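Local structure of CurD (Moorea producens 3L, 5KP7) at residues E106-T117 / M131-Y139; A166-V174 / L395-F403. The protein probably acts as a hydroxymethylglutaryl-CoA-synthase-like acyltransferase of the thiolase-like superfamily and binds 4'-phosphopantetheine. The protein carries 3 engineered substitutions. All blocks are in the same frame, centred on the assembly; numbering follows the deposited sequence.

Interaction 1. Residues E106-T117 / M131-Y139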
ATOM      1  N   GLU A 106       5.957   7.622   5.491  1.00 18.03           N
ATOM      2  CA  GLU A 106       5.971   7.347   6.928  1.00 18.71           C
ATOM      3  C   GLU A 106       7.351   6.842   7.358  1.00 18.66           C
ATOM      4  O   GLU A 106       7.497   6.260   8.443  1.00 19.07           O
ATOM      5  CB  GLU A 106       4.826   6.433   7.354  1.00 19.59           C
ATOM      6  CG  GLU A 106       4.766   5.097   6.627  1.00 20.75           C
ATOM      7  CD  GLU A 106       3.362   4.504   6.684  1.00 22.74           C
ATOM      8  OE1 GLU A 106       2.531   4.811   5.808  1.00 24.07           O
ATOM      9  OE2 GLU A 106       3.102   3.742   7.607  1.00 24.62           O
ATOM     10  N   SER A 107       8.364   7.129   6.530  1.00 18.60           N
ATOM     11  CA  SER A 107       9.748   6.680   6.709  1.00 18.73           C
ATOM     12  C   SER A 107      10.669   7.879   6.721  1.00 19.19           C
ATOM     13  O   SER A 107      11.819   7.819   6.191  1.00 19.21           O
ATOM     14  CB  SER A 107      10.147   5.710   5.542  1.00 19.41           C
ATOM     15  OG  SER A 107       9.279   4.632   5.433  1.00 20.42           O
ATOM     16  N   GLY A 108      10.222   8.989   7.304  1.00 18.63           N
ATOM     17  CA  GLY A 108      11.016  10.247   7.282  1.00 18.91           C
ATOM     18  C   GLY A 108      12.345  10.151   7.991  1.00 19.10           C
ATOM     19  O   GLY A 108      12.580   9.247   8.802  1.00 19.32           O
ATOM     20  N   ILE A 109      13.242  11.052   7.618  1.00 18.96           N
ATOM     21  CA  ILE A 109      14.628  11.031   8.097  1.00 19.59           C
ATOM     22  C   ILE A 109      14.974  12.207   9.008  1.00 19.38           C
ATOM     23  O   ILE A 109      16.120  12.312   9.470  1.00 19.48           O
ATOM     24  CB  ILE A 109      15.630  10.949   6.935  1.00 20.60           C
ATOM     25  CG1 ILE A 109      15.526  12.161   6.022  1.00 21.30           C
ATOM     26  CG2 ILE A 109      15.449   9.631   6.205  1.00 20.98           C
ATOM     27  CD1 ILE A 109      16.653  12.279   4.991  1.00 22.47           C
ATOM     28  N   ASP A 110      13.993  13.082   9.291  1.00 18.90           N
ATOM     29  CA  ASP A 110      14.217  14.265  10.099  1.00 19.41           C
ATOM     30  C   ASP A 110      12.858  14.725  10.612  1.00 18.93           C
ATOM     31  O   ASP A 110      11.858  14.509   9.918  1.00 18.65           O
ATOM     32  CB  ASP A 110      14.820  15.382   9.230  1.00 20.02           C
ATOM     33  CG  ASP A 110      15.496  16.473  10.037  1.00 21.06           C
ATOM     34  OD1 ASP A 110      16.736  16.364  10.260  1.00 22.29           O
ATOM     35  OD2 ASP A 110      14.834  17.488  10.401  1.00 21.76           O
ATOM     36  N   PHE A 111      12.819  15.349  11.785  1.00 18.90           N
ATOM     37  CA  PHE A 111      11.542  15.890  12.307  1.00 19.46           C
ATOM     38  C   PHE A 111      11.110  17.177  11.602  1.00 19.29           C
ATOM     39  O   PHE A 111       9.924  17.535  11.679  1.00 19.22           O
ATOM     40  CB  PHE A 111      11.610  16.124  13.824  1.00 20.48           C
ATOM     41  CG  PHE A 111      11.366  14.888  14.613  1.00 21.72           C
ATOM     42  CD1 PHE A 111      12.361  13.961  14.769  1.00 23.08           C
ATOM     43  CD2 PHE A 111      10.138  14.675  15.216  1.00 22.42           C
ATOM     44  CE1 PHE A 111      12.118  12.774  15.491  1.00 24.17           C
ATOM     45  CE2 PHE A 111       9.885  13.501  15.913  1.00 23.12           C
ATOM     46  CZ  PHE A 111      10.866  12.552  16.042  1.00 23.72           C
ATOM     47  N   GLY A 112      12.030  17.872  10.940  1.00 19.34           N
ATOM     48  CA  GLY A 112      11.680  19.077  10.217  1.00 19.76           C
ATOM     49  C   GLY A 112      12.028  19.171   8.754  1.00 19.89           C
ATOM     50  O   GLY A 112      11.274  19.740   7.972  1.00 19.58           O
ATOM     51  N   LYS A 113      13.192  18.623   8.389  1.00 20.27           N
ATOM     52  CA  LYS A 113      13.675  18.705   7.004  1.00 20.72           C
ATOM     53  C   LYS A 113      12.895  17.752   6.116  1.00 20.84           C
ATOM     54  O   LYS A 113      12.909  16.542   6.344  1.00 21.27           O
ATOM     55  CB  LYS A 113      15.138  18.349   6.948  1.00 21.33           C
ATOM     56  CG  LYS A 113      15.787  18.662   5.607  1.00 22.14           C
ATOM     57  CD  LYS A 113      17.232  18.117   5.584  1.00 23.01           C
ATOM     58  CE  LYS A 113      18.004  18.491   4.323  1.00 23.59           C
ATOM     59  NZ  LYS A 113      18.554  19.845   4.390  1.00 24.37           N
ATOM     60  N   SER A 114      12.194  18.255   5.104  1.00 20.28           N
ATOM     61  CA  SER A 114      11.497  17.391   4.146  1.00 20.21           C
ATOM     62  C   SER A 114      12.483  16.679   3.219  1.00 19.97           C
ATOM     63  O   SER A 114      13.506  17.262   2.794  1.00 20.16           O
ATOM     64  CB  SER A 114      10.439  18.111   3.303  1.00 21.02           C
ATOM     65  OG  SER A 114      10.973  19.049   2.374  1.00 22.41           O
ATOM     66  N   MET A 115      12.147  15.453   2.843  1.00 19.51           N
ATOM     67  CA  MET A 115      12.954  14.728   1.843  1.00 19.73           C
ATOM     68  C   MET A 115      12.898  15.410   0.481  1.00 19.56           C
ATOM     69  O   MET A 115      13.774  15.207  -0.362  1.00 19.26           O
ATOM     70  CB  MET A 115      12.502  13.261   1.783  1.00 20.23           C
ATOM     71  CG  MET A 115      12.947  12.583   3.024  1.00 20.70           C
ATOM     72  SD  MET A 115      12.642  10.791   3.106  1.00 22.82           S
ATOM     73  CE  MET A 115      10.866  10.756   3.361  1.00 22.14           C
ATOM     74  N   SER A 116      11.881  16.252   0.278  1.00 19.02           N
ATOM     75  CA  SER A 116      11.726  16.978  -0.967  1.00 19.21           C
ATOM     76  C   SER A 116      12.957  17.826  -1.322  1.00 19.49           C
ATOM     77  O   SER A 116      13.237  18.019  -2.494  1.00 19.76           O
ATOM     78  CB  SER A 116      10.478  17.846  -0.904  1.00 19.21           C
ATOM     79  OG  SER A 116       9.330  17.012  -0.723  1.00 19.55           O
ATOM     80  N   THR A 117      13.644  18.356  -0.314  1.00 19.25           N
ATOM     81  CA  THR A 117      14.851  19.173  -0.560  1.00 19.95           C
ATOM     82  C   THR A 117      15.976  18.376  -1.245  1.00 19.82           C
ATOM     83  O   THR A 117      16.517  18.801  -2.266  1.00 20.34           O
ATOM     84  CB  THR A 117      15.371  19.800   0.750  1.00 20.47           C
ATOM     85  OG1 THR A 117      15.657  18.784   1.727  1.00 21.09           O
ATOM     86  CG2 THR A 117      14.310  20.713   1.351  1.00 21.26           C
ATOM     87  N   MET A 131       8.312  22.965  -1.475  1.00 20.85           N
ATOM     88  CA  MET A 131       8.798  21.640  -1.112  1.00 20.33           C
ATOM     89  C   MET A 131       8.344  21.303   0.291  1.00 20.09           C
ATOM     90  O   MET A 131       8.534  22.096   1.212  1.00 20.10           O
ATOM     91  CB  MET A 131      10.332  21.626  -1.168  1.00 21.07           C
ATOM     92  CG  MET A 131      10.874  21.687  -2.568  1.00 22.08           C
ATOM     93  SD  MET A 131      12.677  21.670  -2.626  1.00 22.94           S
ATOM     94  CE  MET A 131      13.004  23.349  -2.097  1.00 23.24           C
ATOM     95  N   PHE A 132       7.717  20.147   0.462  1.00 19.32           N
ATOM     96  CA  PHE A 132       7.311  19.696   1.788  1.00 19.03           C
ATOM     97  C   PHE A 132       7.025  18.201   1.780  1.00 18.90           C
ATOM     98  O   PHE A 132       7.013  17.564   0.706  1.00 18.44           O
ATOM     99  CB  PHE A 132       6.130  20.531   2.362  1.00 19.75           C
ATOM    100  CG  PHE A 132       4.950  20.612   1.473  1.00 20.19           C
ATOM    101  CD1 PHE A 132       3.948  19.664   1.566  1.00 20.31           C
ATOM    102  CD2 PHE A 132       4.824  21.640   0.565  1.00 20.81           C
ATOM    103  CE1 PHE A 132       2.835  19.727   0.725  1.00 20.96           C
ATOM    104  CE2 PHE A 132       3.713  21.719  -0.275  1.00 21.44           C
ATOM    105  CZ  PHE A 132       2.718  20.762  -0.181  1.00 21.18           C
ATOM    106  N   GLU A 133       6.808  17.661   2.976  1.00 18.54           N
ATOM    107  CA  GLU A 133       6.566  16.226   3.193  1.00 18.99           C
ATOM    108  C   GLU A 133       5.232  16.052   3.915  1.00 19.19           C
ATOM    109  O   GLU A 133       4.925  16.800   4.838  1.00 19.99           O
ATOM    110  CB  GLU A 133       7.730  15.647   3.989  1.00 19.24           C
ATOM    111  CG  GLU A 133       7.775  14.144   4.134  1.00 19.74           C
ATOM    112  CD  GLU A 133       9.048  13.661   4.808  1.00 20.14           C
ATOM    113  OE1 GLU A 133       8.908  12.797   5.688  1.00 20.82           O
ATOM    114  OE2 GLU A 133      10.180  14.139   4.477  1.00 20.42           O
ATOM    115  N   LEU A 134       4.488  15.022   3.530  0.50 18.82           N
ATOM    116  CA  LEU A 134       3.141  14.817   3.982  0.50 18.89           C
ATOM    117  C   LEU A 134       3.020  13.447   4.650  0.50 18.84           C
ATOM    118  O   LEU A 134       3.504  12.452   4.082  0.50 18.46           O
ATOM    119  CB  LEU A 134       2.220  14.932   2.767  0.50 19.06           C
ATOM    120  CG  LEU A 134       0.742  15.029   3.073  0.50 19.23           C
ATOM    121  CD1 LEU A 134       0.036  15.757   1.949  0.50 19.56           C
ATOM    122  CD2 LEU A 134       0.133  13.650   3.291  0.50 19.27           C
ATOM    123  N   LYS A 135       2.373  13.412   5.831  1.00 18.92           N
ATOM    124  CA  LYS A 135       2.259  12.228   6.691  1.00 19.18           C
ATOM    125  C   LYS A 135       0.786  11.968   7.042  1.00 19.75           C
ATOM    126  O   LYS A 135       0.079  12.865   7.534  1.00 19.32           O
ATOM    127  CB  LYS A 135       3.066  12.469   7.975  1.00 19.92           C
ATOM    128  CG  LYS A 135       2.972  11.384   9.023  1.00 20.70           C
ATOM    129  CD  LYS A 135       3.848  11.625  10.237  1.00 21.39           C
ATOM    130  CE  LYS A 135       3.554  12.875  10.987  1.00 21.82           C
ATOM    131  NZ  LYS A 135       4.532  13.093  12.122  1.00 21.22           N
ATOM    132  N   GLN A 136       0.349  10.738   6.815  1.00 19.94           N
ATOM    133  CA  GLN A 136      -0.892  10.164   7.425  1.00 20.38           C
ATOM    134  C   GLN A 136      -0.925   8.682   7.056  1.00 19.99           C
ATOM    135  O   GLN A 136      -1.792   8.179   6.302  1.00 20.32           O
ATOM    136  CB  GLN A 136      -2.183  10.885   7.037  1.00 20.88           C
ATOM    137  CG  GLN A 136      -3.479  10.257   7.609  1.00 21.89           C
ATOM    138  CD  GLN A 136      -3.342   9.555   8.947  1.00 22.82           C
ATOM    139  OE1 GLN A 136      -3.586   8.309   9.047  1.00 26.05           O
ATOM    140  NE2 GLN A 136      -3.021  10.280   9.957  1.00 22.26           N
ATOM    141  N   ALA A 137       0.078   8.012   7.595  1.00 19.32           N
ATOM    142  CA  ALA A 137       0.341   6.612   7.292  1.00 19.28           C
ATOM    143  C   ALA A 137       0.170   6.356   5.789  1.00 19.30           C
ATOM    144  O   ALA A 137       0.659   7.159   4.984  1.00 18.56           O
ATOM    145  CB  ALA A 137      -0.507   5.734   8.150  1.00 19.84           C
ATOM    146  N   CYS A 138      -0.509   5.275   5.377  1.00 19.45           N
ATOM    147  CA  CYS A 138      -0.526   4.947   3.953  1.00 19.84           C
ATOM    148  C   CYS A 138      -1.452   5.826   3.109  1.00 19.58           C
ATOM    149  O   CYS A 138      -1.482   5.671   1.906  1.00 20.42           O
ATOM    150  CB  CYS A 138      -0.891   3.476   3.724  1.00 20.64           C
ATOM    151  SG  CYS A 138       0.113   2.321   4.658  1.00 22.70           S
ATOM    152  N   TYR A 139      -2.197   6.739   3.730  1.00 19.12           N
ATOM    153  CA  TYR A 139      -3.002   7.738   3.028  1.00 19.20           C
ATOM    154  C   TYR A 139      -2.147   8.873   2.463  1.00 18.89           C
ATOM    155  O   TYR A 139      -2.615   9.675   1.677  1.00 18.71           O
ATOM    156  CB  TYR A 139      -4.107   8.278   3.983  1.00 19.61           C
ATOM    157  CG  TYR A 139      -4.992   9.363   3.434  1.00 19.97           C
ATOM    158  CD1 TYR A 139      -5.833   9.140   2.376  1.00 20.72           C
ATOM    159  CD2 TYR A 139      -5.023  10.618   4.041  1.00 20.22           C
ATOM    160  CE1 TYR A 139      -6.624  10.140   1.843  1.00 21.24           C
ATOM    161  CE2 TYR A 139      -5.826  11.610   3.539  1.00 20.92           C
ATOM    162  CZ  TYR A 139      -6.624  11.371   2.440  1.00 21.23           C
ATOM    163  OH  TYR A 139      -7.421  12.392   1.950  1.00 22.64           O
TER
HETATM  164  O   HOH W   1      12.164  13.636   6.435  1.00 20.11           O

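Interaction 2. Residues A166-V174 / L395-F403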
ATOM      1  N   ALA A 166       5.520   9.151  -3.517  1.00 18.60           N
ATOM      2  CA  ALA A 166       5.252   8.333  -2.346  1.00 18.49           C
ATOM      3  C   ALA A 166       6.415   7.345  -2.226  1.00 18.56           C
ATOM      4  O   ALA A 166       6.727   6.621  -3.177  1.00 18.37           O
ATOM      5  CB  ALA A 166       3.919   7.593  -2.458  1.00 18.71           C
ATOM      6  N   THR A 167       7.101   7.386  -1.097  1.00 18.72           N
ATOM      7  CA  THR A 167       8.301   6.575  -0.868  1.00 18.87           C
ATOM      8  C   THR A 167       8.327   6.037   0.538  1.00 19.10           C
ATOM      9  O   THR A 167       8.079   6.785   1.492  1.00 18.82           O
ATOM     10  CB  THR A 167       9.600   7.380  -1.175  1.00 19.37           C
ATOM     11  OG1 THR A 167      10.715   6.539  -0.967  1.00 19.33           O
ATOM     12  CG2 THR A 167       9.705   8.632  -0.320  1.00 19.20           C
ATOM     13  N   ASP A 168       8.582   4.741   0.689  1.00 19.41           N
ATOM     14  CA  ASP A 168       8.635   4.113   2.020  1.00 20.12           C
ATOM     15  C   ASP A 168       9.540   2.874   1.988  1.00 21.26           C
ATOM     16  O   ASP A 168       9.612   2.180   0.965  1.00 21.20           O
ATOM     17  CB  ASP A 168       7.231   3.756   2.539  1.00 20.21           C
ATOM     18  CG  ASP A 168       6.518   4.937   3.221  1.00 20.36           C
ATOM     19  OD1 ASP A 168       7.048   5.489   4.197  1.00 19.82           O
ATOM     20  OD2 ASP A 168       5.412   5.293   2.775  1.00 21.40           O
ATOM     21  N   ILE A 169      10.245   2.645   3.097  1.00 21.93           N
ATOM     22  CA  ILE A 169      11.053   1.448   3.292  1.00 24.36           C
ATOM     23  C   ILE A 169      10.668   0.855   4.620  1.00 25.34           C
ATOM     24  O   ILE A 169      10.118   1.537   5.465  1.00 26.31           O
ATOM     25  CB  ILE A 169      12.540   1.795   3.267  1.00 25.34           C
ATOM     26  CG1 ILE A 169      12.865   2.297   1.860  1.00 26.05           C
ATOM     27  CG2 ILE A 169      13.418   0.622   3.677  1.00 28.22           C
ATOM     28  CD1 ILE A 169      14.238   2.739   1.706  1.00 29.05           C
ATOM     29  N   SER A 170      10.982  -0.407   4.817  1.00 27.33           N
ATOM     30  CA  SER A 170      10.725  -1.080   6.116  1.00 29.26           C
ATOM     31  C   SER A 170      12.049  -1.493   6.723  1.00 31.51           C
ATOM     32  O   SER A 170      12.498  -2.612   6.517  1.00 35.62           O
ATOM     33  CB  SER A 170       9.843  -2.306   5.859  1.00 29.31           C
ATOM     34  OG  SER A 170       8.594  -1.883   5.333  1.00 28.82           O
ATOM     35  N   ARG A 171      12.693  -0.585   7.440  1.00 33.14           N
ATOM     36  CA  ARG A 171      14.040  -0.863   7.966  1.00 35.28           C
ATOM     37  C   ARG A 171      13.991  -1.440   9.370  1.00 37.85           C
ATOM     38  O   ARG A 171      14.374  -0.789  10.344  1.00 39.81           O
ATOM     39  CB  ARG A 171      14.977   0.349   7.851  1.00 35.17           C
ATOM     40  CG  ARG A 171      16.338  -0.155   7.367  1.00 36.15           C
ATOM     41  CD  ARG A 171      17.453   0.765   7.503  1.00 35.33           C
ATOM     42  NE  ARG A 171      17.370   2.002   6.748  1.00 32.71           N
ATOM     43  CZ  ARG A 171      17.784   2.195   5.500  1.00 32.35           C
ATOM     44  NH1 ARG A 171      18.191   1.184   4.699  1.00 31.47           N
ATOM     45  NH2 ARG A 171      17.729   3.444   5.025  1.00 31.99           N
ATOM     46  N   PHE A 172      13.554  -2.697   9.438  1.00 40.33           N
ATOM     47  CA  PHE A 172      13.569  -3.488  10.665  1.00 43.62           C
ATOM     48  C   PHE A 172      14.980  -3.769  11.164  1.00 43.20           C
ATOM     49  O   PHE A 172      15.851  -4.134  10.366  1.00 45.43           O
ATOM     50  CB  PHE A 172      12.888  -4.833  10.436  1.00 45.55           C
ATOM     51  CG  PHE A 172      11.484  -4.715   9.934  1.00 47.63           C
ATOM     52  CD1 PHE A 172      10.590  -3.824  10.538  1.00 48.05           C
ATOM     53  CD2 PHE A 172      11.056  -5.475   8.839  1.00 49.00           C
ATOM     54  CE1 PHE A 172       9.292  -3.695  10.069  1.00 48.81           C
ATOM     55  CE2 PHE A 172       9.745  -5.359   8.387  1.00 49.12           C
ATOM     56  CZ  PHE A 172       8.869  -4.472   9.010  1.00 48.58           C
ATOM     57  N   LEU A 173      15.189  -3.593  12.472  1.00 42.06           N
ATOM     58  CA  LEU A 173      16.506  -3.743  13.112  1.00 42.37           C
ATOM     59  C   LEU A 173      16.461  -4.902  14.131  1.00 44.24           C
ATOM     60  O   LEU A 173      15.457  -5.076  14.824  1.00 44.16           O
ATOM     61  CB  LEU A 173      16.896  -2.435  13.811  1.00 41.66           C
ATOM     62  CG  LEU A 173      16.866  -1.161  12.941  1.00 40.53           C
ATOM     63  CD1 LEU A 173      17.405   0.039  13.717  1.00 41.01           C
ATOM     64  CD2 LEU A 173      17.659  -1.353  11.645  1.00 41.14           C
ATOM     65  N   VAL A 174      17.536  -5.682  14.211  1.00 45.26           N
ATOM     66  CA  VAL A 174      17.571  -6.872  15.105  1.00 47.30           C
ATOM     67  C   VAL A 174      18.617  -6.746  16.208  1.00 48.44           C
ATOM     68  O   VAL A 174      19.426  -5.830  16.192  1.00 49.85           O
ATOM     69  CB  VAL A 174      17.813  -8.183  14.316  1.00 48.39           C
ATOM     70  CG1 VAL A 174      16.623  -8.492  13.421  1.00 47.89           C
ATOM     71  CG2 VAL A 174      19.120  -8.120  13.512  1.00 48.99           C
ATOM     72  N   LEU A 395      19.361  -7.470   7.531  1.00 31.15           N
ATOM     73  CA  LEU A 395      18.719  -6.946   8.738  1.00 31.68           C
ATOM     74  C   LEU A 395      19.733  -6.524   9.789  1.00 30.89           C
ATOM     75  O   LEU A 395      19.622  -5.451  10.366  1.00 30.56           O
ATOM     76  CB  LEU A 395      17.772  -7.969   9.383  1.00 33.00           C
ATOM     77  CG  LEU A 395      16.599  -8.500   8.564  1.00 34.66           C
ATOM     78  CD1 LEU A 395      15.648  -9.301   9.450  1.00 35.57           C
ATOM     79  CD2 LEU A 395      15.870  -7.400   7.834  1.00 34.51           C
ATOM     80  N   TYR A 396      20.693  -7.396  10.057  1.00 31.22           N
ATOM     81  CA  TYR A 396      21.754  -7.112  11.024  1.00 31.35           C
ATOM     82  C   TYR A 396      22.550  -5.841  10.657  1.00 30.82           C
ATOM     83  O   TYR A 396      22.799  -4.997  11.494  1.00 29.53           O
ATOM     84  CB  TYR A 396      22.671  -8.333  11.101  1.00 33.05           C
ATOM     85  CG  TYR A 396      23.871  -8.164  11.989  1.00 34.72           C
ATOM     86  CD1 TYR A 396      23.806  -8.437  13.357  1.00 36.78           C
ATOM     87  CD2 TYR A 396      25.086  -7.761  11.464  1.00 35.47           C
ATOM     88  CE1 TYR A 396      24.934  -8.306  14.170  1.00 37.97           C
ATOM     89  CE2 TYR A 396      26.196  -7.606  12.269  1.00 36.44           C
ATOM     90  CZ  TYR A 396      26.120  -7.864  13.603  1.00 37.95           C
ATOM     91  OH  TYR A 396      27.246  -7.709  14.350  1.00 41.07           O
ATOM     92  N   HIS A 397      22.867  -5.691   9.382  1.00 30.67           N
ATOM     93  CA  HIS A 397      23.685  -4.570   8.921  0.50 30.47           C
ATOM     94  C   HIS A 397      22.937  -3.244   8.872  1.00 30.77           C
ATOM     95  O   HIS A 397      23.557  -2.174   8.878  1.00 32.18           O
ATOM     96  CB  HIS A 397      24.325  -4.926   7.581  0.50 29.83           C
ATOM     97  CG  HIS A 397      25.417  -5.920   7.732  0.50 29.68           C
ATOM     98  ND1 HIS A 397      26.472  -5.706   8.587  0.50 29.82           N
ATOM     99  CD2 HIS A 397      25.606  -7.155   7.208  0.50 30.11           C
ATOM    100  CE1 HIS A 397      27.277  -6.757   8.569  0.50 29.82           C
ATOM    101  NE2 HIS A 397      26.793  -7.634   7.721  0.50 29.99           N
ATOM    102  N   SER A 398      21.604  -3.305   8.883  1.00 31.04           N
ATOM    103  CA  SER A 398      20.730  -2.112   8.802  1.00 31.68           C
ATOM    104  C   SER A 398      20.811  -1.122   9.961  1.00 31.22           C
ATOM    105  O   SER A 398      20.521   0.068   9.764  1.00 30.71           O
ATOM    106  CB  SER A 398      19.265  -2.530   8.589  1.00 32.69           C
ATOM    107  OG  SER A 398      19.088  -3.215   7.354  1.00 35.32           O
ATOM    108  N   SER A 399      21.232  -1.573  11.146  1.00 32.86           N
ATOM    109  CA  SER A 399      21.423  -0.660  12.305  1.00 33.60           C
ATOM    110  C   SER A 399      22.385   0.503  12.082  1.00 32.61           C
ATOM    111  O   SER A 399      22.264   1.541  12.714  1.00 31.22           O
ATOM    112  CB  SER A 399      21.879  -1.427  13.545  1.00 35.90           C
ATOM    113  OG  SER A 399      20.847  -2.284  13.929  1.00 40.53           O
ATOM    114  N   ALA A 400      23.336   0.326  11.182  1.00 31.88           N
ATOM    115  CA  ALA A 400      24.289   1.380  10.899  1.00 31.68           C
ATOM    116  C   ALA A 400      23.695   2.634  10.264  1.00 29.73           C
ATOM    117  O   ALA A 400      24.345   3.680  10.306  1.00 29.02           O
ATOM    118  CB  ALA A 400      25.406   0.852  10.012  1.00 32.98           C
ATOM    119  N   VAL A 401      22.489   2.530   9.679  1.00 27.74           N
ATOM    120  CA  VAL A 401      21.799   3.655   9.079  1.00 27.90           C
ATOM    121  C   VAL A 401      20.447   3.863   9.770  1.00 27.18           C
ATOM    122  O   VAL A 401      19.514   4.367   9.146  1.00 28.03           O
ATOM    123  CB  VAL A 401      21.609   3.498   7.543  1.00 29.14           C
ATOM    124  CG1 VAL A 401      22.961   3.529   6.868  1.00 30.82           C
ATOM    125  CG2 VAL A 401      20.903   2.220   7.159  1.00 29.50           C
ATOM    126  N   ALA A 402      20.373   3.524  11.050  1.00 25.92           N
ATOM    127  CA  ALA A 402      19.147   3.823  11.858  1.00 25.95           C
ATOM    128  C   ALA A 402      18.830   5.315  11.836  1.00 24.98           C
ATOM    129  O   ALA A 402      19.699   6.180  11.660  1.00 24.80           O
ATOM    130  CB  ALA A 402      19.365   3.382  13.303  1.00 26.61           C
ATOM    131  N   PHE A 403      17.564   5.627  12.096  1.00 24.51           N
ATOM    132  CA  PHE A 403      17.157   6.999  12.326  1.00 23.41           C
ATOM    133  C   PHE A 403      18.056   7.655  13.354  1.00 23.51           C
ATOM    134  O   PHE A 403      18.398   7.059  14.392  1.00 24.05           O
ATOM    135  CB  PHE A 403      15.698   7.061  12.810  1.00 23.50           C
ATOM    136  CG  PHE A 403      15.169   8.457  12.908  1.00 22.71           C
ATOM    137  CD1 PHE A 403      14.620   9.044  11.812  1.00 22.68           C
ATOM    138  CD2 PHE A 403      15.263   9.184  14.078  1.00 23.48           C
ATOM    139  CE1 PHE A 403      14.161  10.332  11.850  1.00 22.67           C
ATOM    140  CE2 PHE A 403      14.809  10.485  14.136  1.00 23.20           C
ATOM    141  CZ  PHE A 403      14.293  11.067  13.005  1.00 22.84           C
TER
HETATM  142  O   HOH W   2      18.835  -1.693   4.980  1.00 30.61           O
HETATM  143  O   HOH W   3      16.746   3.681   8.761  1.00 41.50           O
HETATM  144  O   HOH W   4      16.229  -3.700   7.573  1.00 35.94           O

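Interaction 1. Residues E106-T117 / M131-Y139
Glu133 reaches from its strand into the bend of residues 108-115 and takes hold of the backbone at Met115, where the chain enters helix 115-123. Its chain is fully stretched, CG anti to the backbone N (chi1 -171°), which carries the carboxylate past Ser114; on the way Glu133 CB packs against Ser114 CB at 3.7 Å. Met115 N then donates to Glu133 OE2 over 2.9 Å, nearly straight at 161°, and the oxygen is met almost along its own C-O bond. The side chains of Met115 and Glu133 cross at a slant, Met115 CG lying 3.5 Å from Glu133 OE2 and Met115 CE 3.7 Å from Glu133 OE1. Inside the bend a water takes the N-H of Ile109 and donates both to Lys113 O and to Glu133 OE2. One residue further, Ser116 OG donates to Phe132 O (2.8 Å) from above the carbonyl plane; Thr103 OG1 is a further partner of that hydroxyl. These buried parts of Met115 and Ser116 form the close-fitting side of a beta-alpha-beta unit, strand 98-104, helix 115-123 and strand 130-134, with the Phe132 backbone also bonded to strand 98-104. The loose side is the exposed turn 110-113, whose side chains barely meet residues 131-139; there Asp110 OD2 accepts from both Gly112 N, an Asx turn, and Lys113 N. At one end Met131 SD lies by Ser116 and Thr117, 3.9 Å from Thr117 CA. At the other, Glu106 lies beside Ala137 and Cys138, its OE2 salt-bridged to Arg227, while the Cys138 side chain is about 7 Å from the bound phosphopantetheine.

Interaction 2. Residues A166-V174 / L395-F403
Leu173 is a forked bump on the loop side: its CD2 branch presses on the backbone at Ser398-Ser399, 3.6 Å from both Ser398 C and Ser399 N, while CD1 meets Ala402 CB at 3.9 Å. Ser398 CB, Ser399 and Ala402 thus make a shallow hollow around the leucine. Next to it the bump comes from the other side. Val401 CG2 stands 3.5 Å over the centre of one face of the Arg171 guanidinium, and the two side chains cross at about a right angle. Arg171 bends at chi3 (-63°) to lay that face on the methyl. At the exposed end Val174, whose buried N has no partner in the model, sets its two methyls against Tyr396 and Leu395, CG2 sitting 3.8 Å from Tyr396 CA. The contact joins the loop following strand 161-168, in the N-terminal family region, to a segment running on from helix 388-397 in the C-terminal one. The Phe172 side chain is about 7 Å from those of Ser191 and Phe187, which bind phosphopantetheine. One water joins Arg171 NH1 to Ser398 OG, a second Phe172 O to Ser398 OG, a third Arg171 NE to Val401 O. Arg171 NH2 is bonded to Glu73 O and Ser398 OG to Leu394 O. Without a direct hydrogen bond between the segments, polar groups meet through water and apolar side chains set the fit.

Overall arrangement
Along the chain both segments of interaction 1 precede the second segment of interaction 2, and its first segment follows them too; the two centres lie 16 Å apart. Both reach the same mixed sheet, in which strand 98-104 separates strand 130-134 of interaction 1 from strand 161-168 of interaction 2. They touch directly: Asp168 OD1 probably accepts hydrogen bonds from Ser107 OG and Glu106 N, and the Phe403 ring packs on the backbone of Gly108 and Ile109. Interaction 1 stays within the N-terminal family region, whereas interaction 2 ties that region to the C-terminal one. Loops leaving the C-terminal ends of three parallel strands are thereby joined; from them Cys138 and Phe172 come to about 7 and 9 Å from the bound phosphopantetheine.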